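Local coordinates for protein ureidoglycolate hydrolase (PDB 4PXE) that hydrolyses (S)-ureidoglycolate to glyoxylate, ammonium and carbon dioxide with two manganese ions per subunit, as a dimeric enzyme of plant purine breakdown, at residues P139-I144 with I175-S180; A230-K235 with A312-V317; A260-L265 with N326-K331; K319-S324 with S337-V342. All blocks are in the same frame, centred on the assembly; numbering follows the deposited sequence.

Contact 1 of 4, residues P139-I144 with I175-S180; sequences PTRFGI and IEAARS
Ala177 CB meets two flat groups, over one face of the Arg141 guanidinium, displaced toward its rim, and at the edge of the Phe142 ring, near the ring plane. The nearest approaches are 3.7 Å from Ala177 CB to Arg141 NH2 and 3.8 Å from Ala177 CB to Phe142 CZ. A face of that same ring carries Arg141 CG, set over its centre and 3.7 Å above the Phe142 ring plane. The two neighbouring side chains thus run out of the loop together, aliphatic stem on aromatic face, and both end on one methyl group. Arg141 gets there with CG anti to the backbone N (chi1 -173°) and a chain extended as far as NE. Polar partners meet its far end: NE makes a salt bridge to Asp168 and NH1 a hydrogen bond to the carbonyl of Leu42, which probably fix the rotation of the guanidinium as it lies over Ala177 CB. With an alanine here, Asp168 would probably lose its ionic mate, and both the Phe142 face and Ala177 CB would be left uncovered on that side. On the helix, Ser180 OG donates to Ala177 O at 2.7 Å, tilted 24° from the carbonyl plane. In the loop, Gly143 N bonds to Pro139 O at 2.8 Å and closes a five-residue, alpha-type turn. This turn directly follows Glu137 and Glu138, which bind substrate, Glu138 also holding manganese; the arrangement belongs to the active-site loop of an M20 metallohydrolase, with helix 174-180 packed against it through Ala177.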
loop_
_atom_site.group_PDB
_atom_site.type_symbol
_atom_site.label_atom_id
_atom_site.label_comp_id
_atom_site.label_asym_id
_atom_site.label_seq_id
_atom_site.Cartn_x
_atom_site.Cartn_y
_atom_site.Cartn_z
ATOM N N PRO A 139 -0.088 -6.455 16.515
ATOM C CA PRO A 139 0.474 -7.326 15.468
ATOM C C PRO A 139 1.094 -6.560 14.302
ATOM O O PRO A 139 1.447 -7.176 13.294
ATOM C CB PRO A 139 -0.754 -8.099 14.978
ATOM C CG PRO A 139 -1.877 -7.130 15.148
ATOM C CD PRO A 139 -1.563 -6.417 16.461
ATOM N N THR A 140 1.231 -5.246 14.433
ATOM C CA THR A 140 1.616 -4.368 13.319
ATOM C C THR A 140 2.866 -4.780 12.541
ATOM O O THR A 140 2.849 -4.830 11.303
ATOM C CB THR A 140 1.829 -2.926 13.822
ATOM O OG1 THR A 140 0.684 -2.531 14.588
ATOM C CG2 THR A 140 2.015 -1.949 12.652
ATOM N N ARG A 141 3.955 -5.049 13.252
ATOM C CA ARG A 141 5.223 -5.218 12.556
ATOM C C ARG A 141 5.406 -6.599 11.934
ATOM O O ARG A 141 5.766 -6.696 10.764
ATOM C CB ARG A 141 6.406 -4.904 13.469
ATOM C CG ARG A 141 7.718 -4.912 12.699
ATOM C CD ARG A 141 8.831 -4.144 13.399
ATOM N NE ARG A 141 9.978 -4.040 12.498
ATOM C CZ ARG A 141 11.073 -3.326 12.730
ATOM N NH1 ARG A 141 11.215 -2.647 13.864
ATOM N NH2 ARG A 141 12.040 -3.306 11.815
ATOM N N PHE A 142 5.175 -7.647 12.719
ATOM C CA PHE A 142 5.437 -9.015 12.269
ATOM C C PHE A 142 4.178 -9.856 12.061
ATOM O O PHE A 142 4.274 -11.033 11.716
ATOM C CB PHE A 142 6.401 -9.724 13.234
ATOM C CG PHE A 142 7.722 -9.022 13.388
ATOM C CD1 PHE A 142 8.645 -9.037 12.353
ATOM C CD2 PHE A 142 8.041 -8.349 14.562
ATOM C CE1 PHE A 142 9.851 -8.397 12.472
ATOM C CE2 PHE A 142 9.253 -7.699 14.693
ATOM C CZ PHE A 142 10.166 -7.726 13.642
ATOM N N GLY A 143 3.000 -9.266 12.262
ATOM C CA GLY A 143 1.756 -10.009 12.122
ATOM C C GLY A 143 1.435 -10.858 13.343
ATOM O O GLY A 143 0.470 -11.628 13.349
ATOM N N ILE A 144 2.255 -10.709 14.376
ATOM C CA ILE A 144 2.141 -11.500 15.599
ATOM C C ILE A 144 1.647 -10.616 16.745
ATOM O O ILE A 144 2.342 -9.681 17.150
ATOM C CB ILE A 144 3.513 -12.098 15.987
ATOM C CG1 ILE A 144 4.045 -12.991 14.859
ATOM C CG2 ILE A 144 3.414 -12.880 17.297
ATOM C CD1 ILE A 144 5.545 -13.216 14.931
ATOM N N ILE A 175 15.146 -10.866 14.427
ATOM C CA ILE A 175 16.445 -10.768 15.080
ATOM C C ILE A 175 17.135 -9.434 14.793
ATOM O O ILE A 175 17.656 -8.794 15.707
ATOM C CB ILE A 175 17.364 -11.936 14.678
ATOM C CG1 ILE A 175 16.785 -13.255 15.182
ATOM C CG2 ILE A 175 18.765 -11.737 15.232
ATOM C CD1 ILE A 175 16.351 -13.214 16.620
ATOM N N GLU A 176 17.131 -9.012 13.531
ATOM C CA GLU A 176 17.749 -7.743 13.161
ATOM C C GLU A 176 17.027 -6.571 13.818
ATOM O O GLU A 176 17.663 -5.657 14.341
ATOM C CB GLU A 176 17.776 -7.557 11.642
ATOM C CG GLU A 176 18.347 -6.215 11.215
ATOM C CD GLU A 176 18.336 -6.016 9.709
ATOM O OE1 GLU A 176 18.257 -7.023 8.971
ATOM O OE2 GLU A 176 18.407 -4.849 9.261
ATOM N N ALA A 177 15.698 -6.597 13.786
ATOM C CA ALA A 177 14.907 -5.541 14.412
ATOM C C ALA A 177 15.189 -5.458 15.914
ATOM O O ALA A 177 15.428 -4.376 16.446
ATOM C CB ALA A 177 13.423 -5.771 14.159
ATOM N N ALA A 178 15.160 -6.601 16.590
ATOM C CA ALA A 178 15.457 -6.651 18.020
ATOM C C ALA A 178 16.859 -6.116 18.307
ATOM O O ALA A 178 17.060 -5.347 19.249
ATOM C CB ALA A 178 15.307 -8.065 18.551
ATOM N N ARG A 179 17.825 -6.521 17.489
ATOM C CA ARG A 179 19.208 -6.080 17.659
ATOM C C ARG A 179 19.349 -4.563 17.554
ATOM O O ARG A 179 20.066 -3.942 18.340
ATOM C CB ARG A 179 20.119 -6.766 16.633
ATOM C CG ARG A 179 21.575 -6.311 16.689
ATOM C CD ARG A 179 22.080 -5.828 15.330
ATOM N NE ARG A 179 22.503 -4.428 15.377
ATOM C CZ ARG A 179 22.003 -3.462 14.610
ATOM N NH1 ARG A 179 21.059 -3.736 13.716
ATOM N NH2 ARG A 179 22.452 -2.219 14.733
ATOM N N SER A 180 18.654 -3.963 16.593
ATOM C CA SER A 180 18.749 -2.522 16.378
ATOM C C SER A 180 18.201 -1.748 17.577
ATOM O O SER A 180 18.627 -0.623 17.844
ATOM C CB SER A 180 18.012 -2.108 15.103
ATOM O OG SER A 180 16.610 -2.239 15.260
#

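Contact 2 of 4, residues A230-K235 with A312-V317; sequences APASLK and ARRNTV
Arg314 sends its side chain from helix 311-332 to the strand, passing CD over the methyl of Ala232 and bringing NH1 against that of Ala230. Arg314 CD lies 3.7 Å from Ala232 CB, and Arg314 NH1 3.4 Å from Ala230 CB. CG leaves anti to the backbone N, and the chain then bends at chi2 (-91°) and chi3, which lays the guanidinium between the helix and the strand, with Pro231 CA at its edge, in plane. NH1 also comes within 3.1 Å of Pro231 O, at an angle too poor for a hydrogen bond; it does bond to the backbone O of Asp345. The other side of the group is gripped from its own helix: Arg314 NE at 2.8 Å and Arg314 NH2 at 2.9 Å both donate to Asn315 OD1, reaching it from the same face of the amide. That oxygen takes a further bond from Gln344 NE2, so the buried guanidinium is tied to the strand beyond. A methionine in its place, lacking the guanidinium, would probably leave Asn315 OD1 with the Gln344 bond but short of two donors, and Asp345 O in want of a partner. The short helix and strand segments run almost parallel, 14° apart with axes 9.1 Å from each other. This is helix-on-sheet packing in the dimerization domain of an M20 enzyme, at the end where Pro231 touches the substrate-binding Tyr377.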
loop_
_atom_site.group_PDB
_atom_site.type_symbol
_atom_site.label_atom_id
_atom_site.label_comp_id
_atom_site.label_asym_id
_atom_site.label_seq_id
_atom_site.Cartn_x
_atom_site.Cartn_y
_atom_site.Cartn_z
ATOM N N ALA A 230 -12.269 -14.984 21.756
ATOM C CA ALA A 230 -11.305 -15.821 21.049
ATOM C C ALA A 230 -10.875 -15.195 19.721
ATOM O O ALA A 230 -11.691 -15.060 18.807
ATOM C CB ALA A 230 -11.918 -17.181 20.789
ATOM N N PRO A 231 -9.593 -14.822 19.615
ATOM C CA PRO A 231 -9.146 -14.108 18.415
ATOM C C PRO A 231 -8.439 -14.993 17.389
ATOM O O PRO A 231 -7.726 -15.934 17.749
ATOM C CB PRO A 231 -8.141 -13.110 18.990
ATOM C CG PRO A 231 -7.493 -13.887 20.127
ATOM C CD PRO A 231 -8.568 -14.811 20.674
ATOM N N ALA A 232 -8.629 -14.668 16.114
ATOM C CA ALA A 232 -7.880 -15.328 15.045
ATOM C C ALA A 232 -7.474 -14.332 13.971
ATOM O O ALA A 232 -8.104 -13.285 13.814
ATOM C CB ALA A 232 -8.698 -16.461 14.421
ATOM N N SER A 233 -6.426 -14.663 13.227
ATOM C CA SER A 233 -6.070 -13.844 12.079
ATOM C C SER A 233 -5.547 -14.711 10.941
ATOM O O SER A 233 -4.965 -15.775 11.166
ATOM C CB SER A 233 -5.066 -12.753 12.445
ATOM O OG SER A 233 -3.775 -13.280 12.607
ATOM N N LEU A 234 -5.795 -14.245 9.721
ATOM C CA LEU A 234 -5.466 -14.978 8.511
ATOM C C LEU A 234 -4.696 -14.070 7.558
ATOM O O LEU A 234 -4.959 -12.870 7.489
ATOM C CB LEU A 234 -6.752 -15.411 7.801
ATOM C CG LEU A 234 -7.945 -15.949 8.594
ATOM C CD1 LEU A 234 -9.137 -16.178 7.682
ATOM C CD2 LEU A 234 -7.556 -17.243 9.278
ATOM N N LYS A 235 -3.750 -14.653 6.829
ATOM C CA LYS A 235 -3.093 -13.982 5.709
ATOM C C LYS A 235 -3.442 -14.736 4.436
ATOM O O LYS A 235 -3.295 -15.958 4.377
ATOM C CB LYS A 235 -1.578 -14.011 5.873
ATOM C CG LYS A 235 -0.998 -12.914 6.729
ATOM C CD LYS A 235 0.431 -12.600 6.289
ATOM C CE LYS A 235 1.354 -13.802 6.471
ATOM N NZ LYS A 235 2.746 -13.496 6.017
ATOM N N ALA A 312 -16.262 -22.081 18.865
ATOM C CA ALA A 312 -16.803 -22.875 17.764
ATOM C C ALA A 312 -17.415 -22.015 16.650
ATOM O O ALA A 312 -17.223 -22.293 15.458
ATOM C CB ALA A 312 -17.831 -23.888 18.295
ATOM N N ARG A 313 -18.151 -20.978 17.031
ATOM C CA ARG A 313 -18.760 -20.068 16.068
ATOM C C ARG A 313 -17.671 -19.342 15.267
ATOM O O ARG A 313 -17.772 -19.195 14.040
ATOM C CB ARG A 313 -19.636 -19.059 16.803
ATOM C CG ARG A 313 -20.812 -18.529 16.017
ATOM C CD ARG A 313 -21.923 -18.086 16.955
ATOM N NE ARG A 313 -21.429 -17.192 18.000
ATOM C CZ ARG A 313 -22.047 -16.969 19.158
ATOM N NH1 ARG A 313 -23.199 -17.572 19.429
ATOM N NH2 ARG A 313 -21.515 -16.139 20.046
ATOM N N ARG A 314 -16.631 -18.905 15.975
ATOM C CA ARG A 314 -15.460 -18.266 15.364
ATOM C C ARG A 314 -14.821 -19.199 14.332
ATOM O O ARG A 314 -14.553 -18.799 13.196
ATOM C CB ARG A 314 -14.447 -17.912 16.457
ATOM C CG ARG A 314 -13.375 -16.881 16.093
ATOM C CD ARG A 314 -12.097 -17.488 15.537
ATOM N NE ARG A 314 -11.670 -18.726 16.185
ATOM C CZ ARG A 314 -10.829 -18.803 17.213
ATOM N NH1 ARG A 314 -10.327 -17.707 17.774
ATOM N NH2 ARG A 314 -10.495 -19.992 17.700
ATOM N N ASN A 315 -14.582 -20.443 14.730
ATOM C CA ASN A 315 -13.959 -21.428 13.853
ATOM C C ASN A 315 -14.775 -21.715 12.602
ATOM O O ASN A 315 -14.200 -21.916 11.534
ATOM C CB ASN A 315 -13.656 -22.722 14.622
ATOM C CG ASN A 315 -12.566 -22.539 15.658
ATOM O OD1 ASN A 315 -11.869 -21.519 15.667
ATOM N ND2 ASN A 315 -12.397 -23.530 16.535
ATOM N N THR A 316 -16.102 -21.725 12.727
ATOM C CA THR A 316 -16.985 -21.895 11.574
ATOM C C THR A 316 -16.772 -20.764 10.569
ATOM O O THR A 316 -16.746 -20.997 9.363
ATOM C CB THR A 316 -18.467 -21.981 11.988
ATOM O OG1 THR A 316 -18.680 -23.190 12.732
ATOM C CG2 THR A 316 -19.389 -21.973 10.776
ATOM N N VAL A 317 -16.577 -19.548 11.065
ATOM C CA VAL A 317 -16.306 -18.420 10.177
ATOM C C VAL A 317 -14.998 -18.642 9.424
ATOM O O VAL A 317 -14.942 -18.432 8.201
ATOM C CB VAL A 317 -16.264 -17.076 10.939
ATOM C CG1 VAL A 317 -15.829 -15.957 10.007
ATOM C CG2 VAL A 317 -17.629 -16.748 11.521
#

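Contact 3 of 4, residues A260-L265 with N326-K331; sequences AAELAL and NTIAKK
Ile328 of helix 311-332 pushes its side chain against Glu262 and Leu263 of helix 256-272, joining the two helices that lie together on the sheet of the beta-alpha-beta-beta-alpha-beta dimerization domain. Its CG1 stands anti to the carbonyl carbon (chi1 -70°), and with chi2 at 163° the branch is stretched out, so CD1 leads and the shorter CG2 branch stays behind to face the glutamate. Glu262 has CG beside its own backbone N and is extended beyond it. Its CB lies 3.8 Å from Ile328 CD1, while its OE1 rests 3.6 Å from Ile328 CG2. The carboxylate is not spent on this apolar neighbour: OE1 forms a salt bridge with Arg332 NE, which ties the helices together just past the isoleucine. Leu263 has a different first torsion, CG anti to the backbone N (chi1 -173°), and crosses Ile328 at about a right angle, its CD1 4.1 Å from Ile328 CD1. Further down, Leu263 packs on Val236 and Phe238 of the sheet, whereas Glu262 touches Leu265 of the second subunit. The closest approach of all is to main chain, where Ile328 CD1 sits 3.5 Å from Leu263 N.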
loop_
_atom_site.group_PDB
_atom_site.type_symbol
_atom_site.label_atom_id
_atom_site.label_comp_id
_atom_site.label_asym_id
_atom_site.label_seq_id
_atom_site.Cartn_x
_atom_site.Cartn_y
_atom_site.Cartn_z
ATOM N N ALA A 260 -9.518 -10.448 -4.389
ATOM C CA ALA A 260 -9.387 -9.916 -3.039
ATOM C C ALA A 260 -10.654 -9.190 -2.618
ATOM O O ALA A 260 -11.112 -9.340 -1.476
ATOM C CB ALA A 260 -8.186 -8.990 -2.954
ATOM N N ALA A 261 -11.228 -8.414 -3.532
ATOM C CA ALA A 261 -12.470 -7.691 -3.244
ATOM C C ALA A 261 -13.593 -8.665 -2.898
ATOM O O ALA A 261 -14.346 -8.458 -1.929
ATOM C CB ALA A 261 -12.862 -6.823 -4.430
ATOM N N GLU A 262 -13.686 -9.740 -3.669
ATOM C CA GLU A 262 -14.701 -10.756 -3.425
ATOM C C GLU A 262 -14.482 -11.455 -2.098
ATOM O O GLU A 262 -15.453 -11.752 -1.386
ATOM C CB GLU A 262 -14.750 -11.763 -4.580
ATOM C CG GLU A 262 -15.300 -11.127 -5.833
ATOM C CD GLU A 262 -15.195 -11.991 -7.076
ATOM O OE1 GLU A 262 -14.216 -12.756 -7.204
ATOM O OE2 GLU A 262 -16.093 -11.877 -7.934
ATOM N N LEU A 263 -13.224 -11.714 -1.743
ATOM C CA LEU A 263 -12.954 -12.376 -0.468
ATOM C C LEU A 263 -13.307 -11.467 0.699
ATOM O O LEU A 263 -13.873 -11.934 1.685
ATOM C CB LEU A 263 -11.512 -12.883 -0.359
ATOM C CG LEU A 263 -11.218 -13.739 0.884
ATOM C CD1 LEU A 263 -12.146 -14.968 0.988
ATOM C CD2 LEU A 263 -9.763 -14.157 0.938
ATOM N N ALA A 264 -13.004 -10.178 0.592
ATOM C CA ALA A 264 -13.334 -9.253 1.684
ATOM C C ALA A 264 -14.835 -9.225 1.921
ATOM O O ALA A 264 -15.283 -9.197 3.074
ATOM C CB ALA A 264 -12.817 -7.855 1.372
ATOM N N LEU A 265 -15.618 -9.227 0.844
ATOM C CA LEU A 265 -17.070 -9.237 0.965
ATOM C C LEU A 265 -17.567 -10.582 1.510
ATOM O O LEU A 265 -18.565 -10.630 2.247
ATOM C CB LEU A 265 -17.731 -8.882 -0.373
ATOM C CG LEU A 265 -17.525 -7.402 -0.716
ATOM C CD1 LEU A 265 -17.665 -7.132 -2.212
ATOM C CD2 LEU A 265 -18.482 -6.520 0.076
ATOM N N ASN A 326 -11.046 -20.527 -1.795
ATOM C CA ASN A 326 -10.867 -21.530 -2.839
ATOM C C ASN A 326 -11.873 -21.405 -3.976
ATOM O O ASN A 326 -11.513 -21.521 -5.151
ATOM C CB ASN A 326 -10.880 -22.936 -2.230
ATOM C CG ASN A 326 -9.546 -23.299 -1.604
ATOM O OD1 ASN A 326 -8.585 -23.618 -2.306
ATOM N ND2 ASN A 326 -9.478 -23.256 -0.281
ATOM N N THR A 327 -13.129 -21.133 -3.647
ATOM C CA THR A 327 -14.162 -20.945 -4.652
ATOM C C THR A 327 -13.856 -19.728 -5.530
ATOM O O THR A 327 -13.955 -19.789 -6.751
ATOM C CB THR A 327 -15.546 -20.782 -3.996
ATOM O OG1 THR A 327 -15.875 -21.990 -3.301
ATOM C CG2 THR A 327 -16.611 -20.505 -5.040
ATOM N N ILE A 328 -13.477 -18.629 -4.887
ATOM C CA ILE A 328 -13.113 -17.409 -5.602
ATOM C C ILE A 328 -11.887 -17.627 -6.487
ATOM O O ILE A 328 -11.871 -17.184 -7.637
ATOM C CB ILE A 328 -12.865 -16.259 -4.599
ATOM C CG1 ILE A 328 -14.193 -15.847 -3.968
ATOM C CG2 ILE A 328 -12.200 -15.059 -5.284
ATOM C CD1 ILE A 328 -14.039 -15.036 -2.687
ATOM N N ALA A 329 -10.870 -18.310 -5.967
ATOM C CA ALA A 329 -9.667 -18.575 -6.763
ATOM C C ALA A 329 -10.007 -19.355 -8.033
ATOM O O ALA A 329 -9.543 -19.018 -9.125
ATOM C CB ALA A 329 -8.618 -19.303 -5.945
ATOM N N LYS A 330 -10.843 -20.381 -7.899
ATOM C CA LYS A 330 -11.248 -21.178 -9.055
ATOM C C LYS A 330 -12.054 -20.361 -10.065
ATOM O O LYS A 330 -11.821 -20.457 -11.273
ATOM C CB LYS A 330 -12.041 -22.411 -8.607
ATOM C CG LYS A 330 -11.206 -23.459 -7.880
ATOM C CD LYS A 330 -12.013 -24.743 -7.664
ATOM C CE LYS A 330 -11.186 -25.843 -7.010
ATOM N NZ LYS A 330 -10.945 -25.599 -5.557
ATOM N N LYS A 331 -12.999 -19.559 -9.583
ATOM C CA LYS A 331 -13.849 -18.769 -10.461
ATOM C C LYS A 331 -13.063 -17.671 -11.183
ATOM O O LYS A 331 -13.270 -17.418 -12.373
ATOM C CB LYS A 331 -15.027 -18.168 -9.683
ATOM C CG LYS A 331 -15.907 -17.278 -10.544
ATOM C CD LYS A 331 -17.281 -17.069 -9.943
ATOM C CE LYS A 331 -18.199 -16.385 -10.943
ATOM N NZ LYS A 331 -18.129 -17.044 -12.283
#

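Contact 4 of 4, residues K319-S324 with S337-V342; sequences KKIQES and SEFKIV
Gln322 O accepts a hydrogen bond from Asn326 ND2 one turn on, while the side chain of Gln322 turns to the ring of Phe339 on the neighbouring strand. Across the contact itself the chemistry is a stack. Gln322 lays its chain over one face of the ring: CG sits 3.9 Å from the Phe339 ring centroid, 15° off the normal, a CH-pi contact. The carboxamide beyond it continues the layer, its plane only 17° from that of the ring, with Gln322 OE1 3.6 Å from Phe339 CE2. What lays it there is a first torsion that puts CG anti to the backbone N (chi1 -171°), followed by an extended chain. The end of the ring presses on the helix backbone, Phe339 CZ lying 3.5 Å from Gln322 CA. Ile321 meets the same end at about a right angle through CG2, which is 4.1 Å from Phe339 CE1, and Ala325 adds to this packing. Earlier on the strand, Ser337 and Glu338 both face Glu237, a classic beta bulge. Helix 311-332 thus folds back onto strand 335-344, the strand that follows it and pairs antiparallel with 222-239: the last helix and strand of the beta-alpha-beta-beta-alpha-beta dimerization domain.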
loop_
_atom_site.group_PDB
_atom_site.type_symbol
_atom_site.label_atom_id
_atom_site.label_comp_id
_atom_site.label_asym_id
_atom_site.label_seq_id
_atom_site.Cartn_x
_atom_site.Cartn_y
_atom_site.Cartn_z
ATOM N N LYS A 319 -13.479 -21.520 8.714
ATOM C CA LYS A 319 -13.674 -22.579 7.717
ATOM C C LYS A 319 -14.378 -22.056 6.468
ATOM O O LYS A 319 -13.990 -22.386 5.336
ATOM C CB LYS A 319 -14.464 -23.748 8.315
ATOM C CG LYS A 319 -13.809 -24.378 9.530
ATOM C CD LYS A 319 -14.439 -25.722 9.871
ATOM C CE LYS A 319 -14.118 -26.148 11.301
ATOM N NZ LYS A 319 -15.053 -25.521 12.281
ATOM N N LYS A 320 -15.414 -21.240 6.657
ATOM C CA LYS A 320 -16.153 -20.675 5.534
ATOM C C LYS A 320 -15.272 -19.730 4.725
ATOM O O LYS A 320 -15.362 -19.701 3.502
ATOM C CB LYS A 320 -17.409 -19.935 5.993
ATOM C CG LYS A 320 -18.500 -20.823 6.601
ATOM C CD LYS A 320 -19.648 -19.956 7.069
ATOM C CE LYS A 320 -20.863 -20.770 7.491
ATOM N NZ LYS A 320 -21.932 -19.829 7.935
ATOM N N ILE A 321 -14.425 -18.960 5.400
ATOM C CA ILE A 321 -13.520 -18.064 4.682
ATOM C C ILE A 321 -12.554 -18.862 3.797
ATOM O O ILE A 321 -12.304 -18.486 2.646
ATOM C CB ILE A 321 -12.754 -17.134 5.642
ATOM C CG1 ILE A 321 -13.727 -16.126 6.266
ATOM C CG2 ILE A 321 -11.625 -16.398 4.901
ATOM C CD1 ILE A 321 -13.155 -15.370 7.448
ATOM N N GLN A 322 -12.033 -19.974 4.314
ATOM C CA GLN A 322 -11.133 -20.804 3.516
ATOM C C GLN A 322 -11.850 -21.415 2.319
ATOM O O GLN A 322 -11.303 -21.455 1.210
ATOM C CB GLN A 322 -10.465 -21.894 4.354
ATOM C CG GLN A 322 -9.373 -22.617 3.576
ATOM C CD GLN A 322 -8.397 -23.364 4.461
ATOM O OE1 GLN A 322 -8.556 -23.417 5.685
ATOM N NE2 GLN A 322 -7.366 -23.941 3.844
ATOM N N GLU A 323 -13.082 -21.874 2.532
ATOM C CA GLU A 323 -13.904 -22.382 1.435
ATOM C C GLU A 323 -14.128 -21.313 0.367
ATOM O O GLU A 323 -13.963 -21.571 -0.831
ATOM C CB GLU A 323 -15.239 -22.928 1.959
ATOM C CG GLU A 323 -15.079 -24.217 2.762
ATOM C CD GLU A 323 -16.339 -24.638 3.507
ATOM O OE1 GLU A 323 -17.324 -23.867 3.529
ATOM O OE2 GLU A 323 -16.336 -25.749 4.079
ATOM N N SER A 324 -14.487 -20.108 0.790
ATOM C CA SER A 324 -14.694 -19.008 -0.146
ATOM C C SER A 324 -13.430 -18.616 -0.901
ATOM O O SER A 324 -13.500 -18.312 -2.092
ATOM C CB SER A 324 -15.284 -17.785 0.565
ATOM O OG SER A 324 -16.652 -18.004 0.864
ATOM N N SER A 337 -2.309 -18.541 -3.595
ATOM C CA SER A 337 -0.894 -18.792 -3.361
ATOM C C SER A 337 -0.521 -18.831 -1.881
ATOM O O SER A 337 0.510 -19.388 -1.503
ATOM C CB SER A 337 -0.040 -17.771 -4.118
ATOM O OG SER A 337 -0.368 -16.450 -3.736
ATOM N N GLU A 338 -1.361 -18.235 -1.042
ATOM C CA GLU A 338 -1.170 -18.334 0.397
ATOM C C GLU A 338 -2.509 -18.295 1.100
ATOM O O GLU A 338 -3.342 -17.444 0.816
ATOM C CB GLU A 338 -0.288 -17.195 0.910
ATOM C CG GLU A 338 -0.135 -17.184 2.427
ATOM C CD GLU A 338 0.883 -16.174 2.898
ATOM O OE1 GLU A 338 0.822 -15.014 2.437
ATOM O OE2 GLU A 338 1.747 -16.542 3.723
ATOM N N PHE A 339 -2.713 -19.244 2.008
ATOM C CA PHE A 339 -3.798 -19.167 2.973
ATOM C C PHE A 339 -3.225 -19.629 4.303
ATOM O O PHE A 339 -3.067 -20.831 4.541
ATOM C CB PHE A 339 -5.015 -20.003 2.560
ATOM C CG PHE A 339 -6.241 -19.705 3.379
ATOM C CD1 PHE A 339 -7.205 -18.835 2.913
ATOM C CD2 PHE A 339 -6.391 -20.246 4.651
ATOM C CE1 PHE A 339 -8.327 -18.535 3.675
ATOM C CE2 PHE A 339 -7.509 -19.951 5.417
ATOM C CZ PHE A 339 -8.472 -19.095 4.931
ATOM N N LYS A 340 -2.890 -18.668 5.158
ATOM C CA LYS A 340 -2.190 -18.963 6.399
ATOM C C LYS A 340 -3.029 -18.507 7.574
ATOM O O LYS A 340 -3.364 -17.327 7.686
ATOM C CB LYS A 340 -0.834 -18.246 6.427
ATOM C CG LYS A 340 0.018 -18.496 7.679
ATOM C CD LYS A 340 1.267 -17.609 7.672
ATOM C CE LYS A 340 2.255 -17.993 8.764
ATOM N NZ LYS A 340 2.926 -19.291 8.471
ATOM N N ILE A 341 -3.380 -19.438 8.449
ATOM C CA ILE A 341 -3.985 -19.071 9.721
ATOM C C ILE A 341 -2.833 -18.705 10.648
ATOM O O ILE A 341 -2.107 -19.572 11.148
ATOM C CB ILE A 341 -4.830 -20.222 10.296
ATOM C CG1 ILE A 341 -5.947 -20.602 9.316
ATOM C CG2 ILE A 341 -5.399 -19.825 11.663
ATOM C CD1 ILE A 341 -6.779 -21.804 9.737
ATOM N N VAL A 342 -2.633 -17.406 10.847
ATOM C CA VAL A 342 -1.476 -16.920 11.579
ATOM C C VAL A 342 -1.637 -17.233 13.061
ATOM O O VAL A 342 -0.682 -17.629 13.732
ATOM C CB VAL A 342 -1.281 -15.407 11.356
ATOM C CG1 VAL A 342 -0.165 -14.859 12.244
ATOM C CG2 VAL A 342 -1.006 -15.133 9.873
#

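In the fold
Contacts 2, 3 and 4 share helix 311-332 and follow one another along it: contact 2 near its start, contact 4 in the middle, contact 3 toward its end. Contact 2 is wholly buried, built round an arginine whose chain packs on alanine methyls while its nitrogens bond to Asn315 and Asp345; contacts 3 and 4 are partly buried and rely on aliphatic and stacked groups, contact 3 lying next to the second subunit. Contacts 2 and 4 meet through adjacent strands, where Lys235 N lies 2.8 Å from Lys340 O, and Leu263 of contact 3 touches Ile321 of contact 4. Contact 1, also partly buried, stands apart on the loop after the manganese ligand Glu138, yet its Gly143 packs on Val342 of contact 4.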